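Local coordinates for kinetochore protein Mis16 (Schizosaccharomyces japonicus, PDB 4XYH), which is a WD-repeat kinetochore protein that recognises histone H4 and the CENP-A-specific chaperone Scm3, probably serving centromeric chromatin assembly, at residues Ser70-Leu75 and Ser93-Thr98; Gln126-Glu131 and Pro168-Gly173; Leu178-Ser183 and Val225-Val230. All blocks are in the same frame, centred on the assembly; numbering follows the deposited sequence.

Contact 1 of 3, residues Ser70-Leu75 and Ser93-Thr98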
loop_
_atom_site.group_PDB
_atom_site.type_symbol
_atom_site.label_atom_id
_atom_site.label_comp_id
_atom_site.label_asym_id
_atom_site.label_seq_id
_atom_site.Cartn_x
_atom_site.Cartn_y
_atom_site.Cartn_z
ATOM N N SER A 70 16.911 -16.778 -13.606
ATOM C CA SER A 70 16.651 -15.600 -12.789
ATOM C C SER A 70 16.120 -14.464 -13.656
ATOM O O SER A 70 16.193 -14.520 -14.884
ATOM C CB SER A 70 17.918 -15.153 -12.055
ATOM O OG SER A 70 18.790 -14.456 -12.931
ATOM N N SER A 71 15.570 -13.439 -13.015
ATOM C CA SER A 71 15.154 -12.249 -13.734
ATOM C C SER A 71 15.432 -11.006 -12.907
ATOM O O SER A 71 15.623 -11.071 -11.687
ATOM C CB SER A 71 13.676 -12.312 -14.107
ATOM O OG SER A 71 12.857 -12.196 -12.962
ATOM N N ILE A 72 15.478 -9.873 -13.595
ATOM C CA ILE A 72 15.691 -8.603 -12.939
ATOM C C ILE A 72 14.383 -7.832 -12.981
ATOM O O ILE A 72 13.781 -7.683 -14.040
ATOM C CB ILE A 72 16.819 -7.815 -13.608
ATOM C CG1 ILE A 72 18.092 -8.667 -13.643
ATOM C CG2 ILE A 72 17.061 -6.511 -12.866
ATOM C CD1 ILE A 72 19.214 -8.053 -14.414
ATOM N N GLN A 73 13.928 -7.372 -11.819
ATOM C CA GLN A 73 12.657 -6.662 -11.739
ATOM C C GLN A 73 12.838 -5.342 -11.004
ATOM O O GLN A 73 13.903 -5.078 -10.454
ATOM C CB GLN A 73 11.598 -7.542 -11.064
ATOM C CG GLN A 73 11.217 -8.748 -11.917
ATOM C CD GLN A 73 10.190 -9.670 -11.265
ATOM O OE1 GLN A 73 9.308 -9.231 -10.524
ATOM N NE2 GLN A 73 10.300 -10.958 -11.553
ATOM N N LYS A 74 11.807 -4.505 -11.008
ATOM C CA LYS A 74 11.940 -3.166 -10.453
ATOM C C LYS A 74 10.892 -2.833 -9.405
ATOM O O LYS A 74 9.755 -3.305 -9.463
ATOM C CB LYS A 74 11.880 -2.123 -11.575
ATOM C CG LYS A 74 13.108 -2.113 -12.473
ATOM C CD LYS A 74 12.914 -1.177 -13.643
ATOM C CE LYS A 74 14.225 -0.977 -14.402
ATOM N NZ LYS A 74 13.996 -0.369 -15.745
ATOM N N LEU A 75 11.285 -1.978 -8.467
ATOM C CA LEU A 75 10.387 -1.490 -7.429
ATOM C C LEU A 75 10.418 0.013 -7.389
ATOM O O LEU A 75 11.462 0.630 -7.635
ATOM C CB LEU A 75 10.772 -2.022 -6.050
ATOM C CG LEU A 75 10.814 -3.534 -5.869
ATOM C CD1 LEU A 75 12.233 -3.960 -5.540
ATOM C CD2 LEU A 75 9.880 -3.937 -4.766
ATOM N N SER A 93 16.249 -1.953 -8.671
ATOM C CA SER A 93 16.192 -3.239 -9.350
ATOM C C SER A 93 16.619 -4.358 -8.410
ATOM O O SER A 93 17.470 -4.181 -7.539
ATOM C CB SER A 93 17.064 -3.249 -10.602
ATOM O OG SER A 93 18.395 -2.947 -10.262
ATOM N N VAL A 94 16.010 -5.515 -8.584
ATOM C CA VAL A 94 16.381 -6.659 -7.790
ATOM C C VAL A 94 16.447 -7.879 -8.702
ATOM O O VAL A 94 15.684 -8.002 -9.661
ATOM C CB VAL A 94 15.388 -6.893 -6.629
ATOM C CG1 VAL A 94 13.971 -7.134 -7.155
ATOM C CG2 VAL A 94 15.842 -8.040 -5.754
ATOM N N GLN A 95 17.395 -8.760 -8.420
ATOM C CA GLN A 95 17.484 -10.023 -9.123
ATOM C C GLN A 95 16.704 -11.070 -8.340
ATOM O O GLN A 95 16.993 -11.314 -7.171
ATOM C CB GLN A 95 18.939 -10.437 -9.285
ATOM C CG GLN A 95 19.166 -11.428 -10.394
ATOM C CD GLN A 95 20.550 -11.298 -10.992
ATOM O OE1 GLN A 95 21.519 -11.006 -10.283
ATOM N NE2 GLN A 95 20.651 -11.493 -12.309
ATOM N N LEU A 96 15.693 -11.657 -8.973
ATOM C CA LEU A 96 14.922 -12.734 -8.351
ATOM C C LEU A 96 15.093 -14.031 -9.128
ATOM O O LEU A 96 15.150 -14.016 -10.352
ATOM C CB LEU A 96 13.434 -12.390 -8.289
ATOM C CG LEU A 96 12.932 -11.143 -7.584
ATOM C CD1 LEU A 96 11.459 -11.053 -7.843
ATOM C CD2 LEU A 96 13.211 -11.207 -6.088
ATOM N N PRO A 97 15.154 -15.163 -8.422
ATOM C CA PRO A 97 15.118 -16.460 -9.113
ATOM C C PRO A 97 13.692 -16.817 -9.513
ATOM O O PRO A 97 12.753 -16.302 -8.898
ATOM C CB PRO A 97 15.648 -17.428 -8.060
ATOM C CG PRO A 97 15.231 -16.801 -6.748
ATOM C CD PRO A 97 15.279 -15.304 -6.960
ATOM N N THR A 98 13.520 -17.658 -10.530
ATOM C CA THR A 98 12.182 -18.152 -10.862
ATOM C C THR A 98 12.173 -19.673 -11.005
ATOM O O THR A 98 11.979 -20.397 -10.024
ATOM C CB THR A 98 11.623 -17.506 -12.158
ATOM O OG1 THR A 98 10.515 -18.279 -12.639
ATOM C CG2 THR A 98 12.680 -17.423 -13.243
HETATM O O HOH W 1 12.431 -14.266 -11.404
#
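The carbonyl oxygen of L96 takes two donors: S71 N at 2.8 Å, nearly in line with the C=O bond, and a water that donates to it at 2.9 Å. The same water lies 2.6 Å from S71 OG, so it ties that side chain to the facing strand. The S71-L96 and Q73-V94 pairs are the hydrogen-bonded ones of this antiparallel hairpin, within the part of the chain assigned to the H4-binding family of RBBP4-like proteins.

S71 OG stands between backbone N and carbonyl carbon (chi1 70°), where it also accepts from Q73 NE2 at 3.2 Å, a bond lying close to the amide plane. Q73 OE1 is bound by N391 and N393 and its NE2 also by N394, which fixes the flip of the amide. L96 crosses this chain at about a right angle, its CD1 3.9 Å from Q73 NE2. V94 CG1 meets L75 CD1 at 4.0 Å; L75, V94 and L96 all pack on I409 and W58, and V94 and L96 also reach I45.

The other face carries S70, I72, K74, S93, Q95 and P97 and is mostly polar, as suits its exposure; I72 brings its CG1 to 4.0 Å from Q95 NE2. A glutamine amide buried on the apolar side is tolerable because its oxygen and nitrogen both have partners, which links the hairpin to the asparagine-bearing loop between strands 385-390 and 398-402.

Contact 2 of 3, residues Gln126-Glu131 and Pro168-Gly173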
loop_
_atom_site.group_PDB
_atom_site.type_symbol
_atom_site.label_atom_id
_atom_site.label_comp_id
_atom_site.label_asym_id
_atom_site.label_seq_id
_atom_site.Cartn_x
_atom_site.Cartn_y
_atom_site.Cartn_z
ATOM N N GLN A 126 17.893 4.617 -9.937
ATOM C CA GLN A 126 17.532 5.995 -10.267
ATOM C C GLN A 126 16.946 6.718 -9.059
ATOM O O GLN A 126 16.134 6.161 -8.305
ATOM C CB GLN A 126 16.551 6.043 -11.443
ATOM C CG GLN A 126 16.492 7.415 -12.083
ATOM C CD GLN A 126 15.693 7.459 -13.384
ATOM O OE1 GLN A 126 14.504 7.147 -13.407
ATOM N NE2 GLN A 126 16.346 7.863 -14.470
ATOM N N LYS A 127 17.379 7.959 -8.871
ATOM C CA LYS A 127 16.877 8.787 -7.785
ATOM C C LYS A 127 16.447 10.098 -8.384
ATOM O O LYS A 127 17.204 10.725 -9.135
ATOM C CB LYS A 127 17.941 9.009 -6.705
ATOM C CG LYS A 127 18.552 7.713 -6.212
ATOM C CD LYS A 127 19.170 7.835 -4.834
ATOM C CE LYS A 127 20.472 8.584 -4.879
ATOM N NZ LYS A 127 20.917 8.937 -3.491
ATOM N N ILE A 128 15.230 10.511 -8.070
ATOM C CA ILE A 128 14.716 11.753 -8.615
ATOM C C ILE A 128 14.372 12.698 -7.482
ATOM O O ILE A 128 13.697 12.298 -6.540
ATOM C CB ILE A 128 13.471 11.513 -9.490
ATOM C CG1 ILE A 128 13.752 10.410 -10.517
ATOM C CG2 ILE A 128 13.031 12.819 -10.136
ATOM C CD1 ILE A 128 12.531 9.616 -10.930
ATOM N N HIS A 129 14.821 13.951 -7.577
ATOM C CA HIS A 129 14.499 14.948 -6.550
ATOM C C HIS A 129 12.997 15.028 -6.305
ATOM O O HIS A 129 12.199 15.111 -7.248
ATOM C CB HIS A 129 15.045 16.331 -6.920
ATOM C CG HIS A 129 16.531 16.446 -6.758
ATOM N ND1 HIS A 129 17.170 17.645 -6.529
ATOM C CD2 HIS A 129 17.503 15.500 -6.781
ATOM C CE1 HIS A 129 18.470 17.430 -6.405
ATOM N NE2 HIS A 129 18.697 16.139 -6.559
ATOM N N HIS A 130 12.645 14.992 -5.022
ATOM C CA HIS A 130 11.270 15.012 -4.544
ATOM C C HIS A 130 11.119 16.018 -3.394
ATOM O O HIS A 130 11.983 16.094 -2.516
ATOM C CB HIS A 130 10.858 13.607 -4.087
ATOM C CG HIS A 130 9.408 13.486 -3.731
ATOM N ND1 HIS A 130 8.928 13.790 -2.470
ATOM C CD2 HIS A 130 8.339 13.095 -4.461
ATOM C CE1 HIS A 130 7.622 13.588 -2.449
ATOM N NE2 HIS A 130 7.233 13.169 -3.641
ATOM N N GLU A 131 10.035 16.789 -3.410
ATOM C CA GLU A 131 9.746 17.774 -2.354
ATOM C C GLU A 131 9.049 17.162 -1.140
ATOM O O GLU A 131 7.892 16.756 -1.208
ATOM C CB GLU A 131 8.878 18.918 -2.892
ATOM C CG GLU A 131 9.499 19.671 -4.046
ATOM C CD GLU A 131 8.828 21.019 -4.318
ATOM O OE1 GLU A 131 7.643 21.218 -3.948
ATOM O OE2 GLU A 131 9.502 21.888 -4.914
ATOM N N PRO A 168 21.145 8.582 -13.707
ATOM C CA PRO A 168 21.115 7.923 -12.392
ATOM C C PRO A 168 20.499 8.834 -11.332
ATOM O O PRO A 168 19.907 8.347 -10.371
ATOM C CB PRO A 168 22.594 7.659 -12.062
ATOM C CG PRO A 168 23.364 8.050 -13.247
ATOM C CD PRO A 168 22.511 8.910 -14.134
ATOM N N ILE A 169 20.667 10.143 -11.501
ATOM C CA ILE A 169 20.117 11.124 -10.573
ATOM C C ILE A 169 19.455 12.229 -11.374
ATOM O O ILE A 169 20.046 12.780 -12.297
ATOM C CB ILE A 169 21.195 11.714 -9.641
ATOM C CG1 ILE A 169 21.858 10.597 -8.826
ATOM C CG2 ILE A 169 20.587 12.757 -8.696
ATOM C CD1 ILE A 169 22.717 11.090 -7.669
ATOM N N VAL A 170 18.212 12.523 -11.027
ATOM C CA VAL A 170 17.399 13.481 -11.758
ATOM C C VAL A 170 17.107 14.728 -10.903
ATOM O O VAL A 170 16.208 14.719 -10.046
ATOM C CB VAL A 170 16.094 12.825 -12.200
ATOM C CG1 VAL A 170 15.195 13.834 -12.960
ATOM C CG2 VAL A 170 16.403 11.590 -13.042
ATOM N N GLN A 171 17.871 15.793 -11.137
ATOM C CA GLN A 171 17.820 16.974 -10.274
ATOM C C GLN A 171 16.598 17.836 -10.564
ATOM O O GLN A 171 16.111 18.532 -9.683
ATOM C CB GLN A 171 19.115 17.799 -10.414
ATOM C CG GLN A 171 20.301 17.184 -9.619
ATOM C CD GLN A 171 21.669 17.710 -10.048
ATOM O OE1 GLN A 171 22.453 17.002 -10.702
ATOM N NE2 GLN A 171 21.966 18.949 -9.673
ATOM N N THR A 172 16.086 17.758 -11.786
ATOM C CA THR A 172 14.918 18.540 -12.176
ATOM C C THR A 172 13.693 18.335 -11.275
ATOM O O THR A 172 12.953 19.279 -11.002
ATOM C CB THR A 172 14.507 18.212 -13.619
ATOM O OG1 THR A 172 15.630 18.417 -14.474
ATOM C CG2 THR A 172 13.345 19.096 -14.078
ATOM N N GLY A 173 13.474 17.107 -10.821
ATOM C CA GLY A 173 12.326 16.830 -9.976
ATOM C C GLY A 173 11.082 16.563 -10.796
ATOM O O GLY A 173 11.163 16.010 -11.906
#
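One face of the H129 imidazole is covered by the backbone of Q171, whose CA sits 3.7 Å from the ring centroid and only 5° off the normal, a CH-pi contact. The Q171 chain runs alongside the ring, and its CG approaches H129 NE2 to 3.6 Å. V170 O and I169 CG2 approach obliquely. The ring of Y88 meets that of H129 with the planes at about 70°, and the same tyrosine receives K127 in a cation-pi contact. With CG beside the backbone N (chi1 -74°), the imidazole leans over the turn that follows V170. An alanine at H129 is likely to leave Q171 CA without its aromatic cover and Y88 without its neighbouring ring.

I169 and V170 form a short parallel strand at the edge of the sheet, beside strand 123-130. K127 is gripped by both its backbone groups, N to P168 O and O from V170 N, while H129 N bonds to V170 O at 2.9 Å, nearly straight. I128 and V170 lie side by side, CG2 to CB 3.7 Å, beta-branched chains that suit an extended strand. G173 brings its CA to 3.2 Å from H129 O, at a positive phi where a side chain would collide with the carbonyl of T172, so glycine suits the place. Q126 NE2 is held by the carbonyls of Y164 and Q167, so its buried amide nitrogen is satisfied. Backbone bonds thus secure the strand, I128 and V170 pack on one face, K127 and I169 lie on the other, and the H129 ring covers Q171 in the turn.

Contact 3 of 3, residues Leu178-Ser183 and Val225-Val230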
loop_
_atom_site.group_PDB
_atom_site.type_symbol
_atom_site.label_atom_id
_atom_site.label_comp_id
_atom_site.label_asym_id
_atom_site.label_seq_id
_atom_site.Cartn_x
_atom_site.Cartn_y
_atom_site.Cartn_z
ATOM N N LEU A 178 0.199 18.829 -8.093
ATOM C CA LEU A 178 -1.242 18.849 -7.827
ATOM C C LEU A 178 -1.516 19.695 -6.591
ATOM O O LEU A 178 -1.204 19.275 -5.474
ATOM C CB LEU A 178 -1.772 17.440 -7.620
ATOM C CG LEU A 178 -1.219 16.425 -8.623
ATOM C CD1 LEU A 178 -1.645 15.038 -8.215
ATOM C CD2 LEU A 178 -1.703 16.729 -10.032
ATOM N N ARG A 179 -2.099 20.879 -6.783
ATOM C CA ARG A 179 -2.138 21.870 -5.700
ATOM C C ARG A 179 -3.484 22.167 -5.092
ATOM O O ARG A 179 -4.025 23.242 -5.356
ATOM C CB ARG A 179 -1.585 23.217 -6.174
ATOM C CG ARG A 179 -0.419 23.129 -7.069
ATOM C CD ARG A 179 0.368 24.412 -7.038
ATOM N NE ARG A 179 1.199 24.467 -5.847
ATOM C CZ ARG A 179 2.528 24.513 -5.827
ATOM N NH1 ARG A 179 3.244 24.541 -6.945
ATOM N NH2 ARG A 179 3.134 24.546 -4.657
ATOM N N HIS A 180 -3.998 21.286 -4.245
ATOM C CA HIS A 180 -5.146 21.664 -3.426
ATOM C C HIS A 180 -5.002 21.418 -1.925
ATOM O O HIS A 180 -5.380 22.240 -1.102
ATOM C CB HIS A 180 -6.402 20.935 -3.887
ATOM C CG HIS A 180 -7.668 21.632 -3.490
ATOM N ND1 HIS A 180 -8.375 21.305 -2.354
ATOM C CD2 HIS A 180 -8.359 22.636 -4.092
ATOM C CE1 HIS A 180 -9.443 22.082 -2.262
ATOM N NE2 HIS A 180 -9.458 22.893 -3.305
ATOM N N HIS A 181 -4.530 20.235 -1.575
ATOM C CA HIS A 181 -4.448 19.814 -0.186
ATOM C C HIS A 181 -3.635 20.772 0.675
ATOM O O HIS A 181 -2.667 21.365 0.192
ATOM C CB HIS A 181 -3.863 18.391 -0.109
ATOM C CG HIS A 181 -4.806 17.334 -0.588
ATOM N ND1 HIS A 181 -6.001 17.057 0.049
ATOM C CD2 HIS A 181 -4.727 16.476 -1.635
ATOM C CE1 HIS A 181 -6.620 16.081 -0.596
ATOM N NE2 HIS A 181 -5.869 15.710 -1.622
ATOM N N THR A 182 -4.023 20.888 1.953
ATOM C CA THR A 182 -3.359 21.791 2.898
ATOM C C THR A 182 -2.618 21.062 4.031
ATOM O O THR A 182 -1.883 21.686 4.796
ATOM C CB THR A 182 -4.372 22.777 3.508
ATOM O OG1 THR A 182 -5.512 22.050 3.990
ATOM C CG2 THR A 182 -4.840 23.770 2.444
ATOM N N SER A 183 -2.797 19.745 4.116
ATOM C CA SER A 183 -2.016 18.899 5.029
ATOM C C SER A 183 -1.502 17.657 4.315
ATOM O O SER A 183 -2.134 17.175 3.392
ATOM C CB SER A 183 -2.853 18.459 6.234
ATOM O OG SER A 183 -3.130 19.539 7.096
ATOM N N VAL A 225 -1.563 21.977 -11.352
ATOM C CA VAL A 225 -2.812 21.324 -11.704
ATOM C C VAL A 225 -3.809 21.529 -10.575
ATOM O O VAL A 225 -3.460 21.421 -9.396
ATOM C CB VAL A 225 -2.616 19.812 -11.978
ATOM C CG1 VAL A 225 -3.948 19.134 -12.278
ATOM C CG2 VAL A 225 -1.660 19.614 -13.126
ATOM N N ALA A 226 -5.044 21.843 -10.954
ATOM C CA ALA A 226 -6.125 22.050 -10.008
ATOM C C ALA A 226 -7.017 20.817 -10.046
ATOM O O ALA A 226 -7.076 20.123 -11.063
ATOM C CB ALA A 226 -6.917 23.311 -10.352
ATOM N N PRO A 227 -7.703 20.523 -8.934
ATOM C CA PRO A 227 -8.531 19.315 -8.988
ATOM C C PRO A 227 -9.759 19.492 -9.859
ATOM O O PRO A 227 -10.225 20.597 -10.045
ATOM C CB PRO A 227 -8.928 19.080 -7.532
ATOM C CG PRO A 227 -8.659 20.388 -6.818
ATOM C CD PRO A 227 -7.559 21.065 -7.567
ATOM N N VAL A 228 -10.250 18.387 -10.400
ATOM C CA VAL A 228 -11.516 18.338 -11.111
ATOM C C VAL A 228 -12.698 18.304 -10.124
ATOM O O VAL A 228 -13.732 18.923 -10.362
ATOM C CB VAL A 228 -11.531 17.115 -12.053
ATOM C CG1 VAL A 228 -12.928 16.640 -12.327
ATOM C CG2 VAL A 228 -10.774 17.441 -13.343
ATOM N N SER A 229 -12.535 17.598 -9.007
ATOM C CA SER A 229 -13.537 17.601 -7.941
ATOM C C SER A 229 -12.849 17.598 -6.583
ATOM O O SER A 229 -11.737 17.069 -6.438
ATOM C CB SER A 229 -14.463 16.385 -8.034
ATOM O OG SER A 229 -14.817 16.120 -9.371
ATOM N N VAL A 230 -13.481 18.192 -5.579
ATOM C CA VAL A 230 -13.011 17.940 -4.225
ATOM C C VAL A 230 -14.209 17.676 -3.320
ATOM O O VAL A 230 -15.225 18.375 -3.367
ATOM C CB VAL A 230 -12.078 19.087 -3.699
ATOM C CG1 VAL A 230 -11.902 20.199 -4.727
ATOM C CG2 VAL A 230 -12.510 19.611 -2.389
#
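V225 and H180 lose the most surface to this contact, with L178 next, at a junction between two blades of the WD-repeat beta-propeller. Strand 223-225 lies at the outer end of one sheet, parallel to 176-178, while V230 belongs to an outermost strand of the next sheet, 229-231.

L178 and V225 are paired across the parallel strands with their side chains side by side; L178 CD2 packs on V225 CB at 3.8 Å, an apolar pair suited to the buried side. Just past it, R179 N donates to V225 O at 3.0 Å, almost straight at 175°, and the two chains then part. The guanidinium of R179 turns away from 225-230 and makes a salt bridge, through NH1, with D224 just before it.

H180 bridges the chains where they diverge. Its CG is anti to the backbone N (chi1 -157°), which carries the imidazole across to P227 and V230. Proline suits this place because its compact, rigid ring offers an apolar CG and CD that pack against H180 CD2 and CB, the side chains crossing at about a right angle, and W210 backs H180, P227 and L178 alike. The following residue, H181, bonds D204 through ND1 and T200 through NE2; with W210 in the same blade, this is consistent with the Trp-Ser/Thr-His-Asp network of WD40 repeats. V228 and S229, both opposite V209, form a classic beta bulge that leads the chain on to V230.

Over one face of the H180 ring lies V230 CG1, 4.1 Å from the centroid, while P227 CG meets H180 CD2 obliquely at 3.5 Å.

The three contacts follow one another along the chain, each closing before the next opens. Contacts 1 and 2 belong to one sheet, ordered 56-58, 70-77, 87-97, 123-130 and 169-170, with strands 87-97 and 123-130 as neighbours; their centres are about 23 Å apart. Contact 3 lies about 23 Å from contact 2 and about 36 Å from contact 1, between centres, and joins the sheet ending in 223-225 to the one ending in 229-231. None touches another, the nearest atoms of contacts 2 and 3 being about 6 Å apart. Contacts 1 and 2 thus lie within one blade sheet, whereas contact 3 ties neighbouring blades of the propeller together.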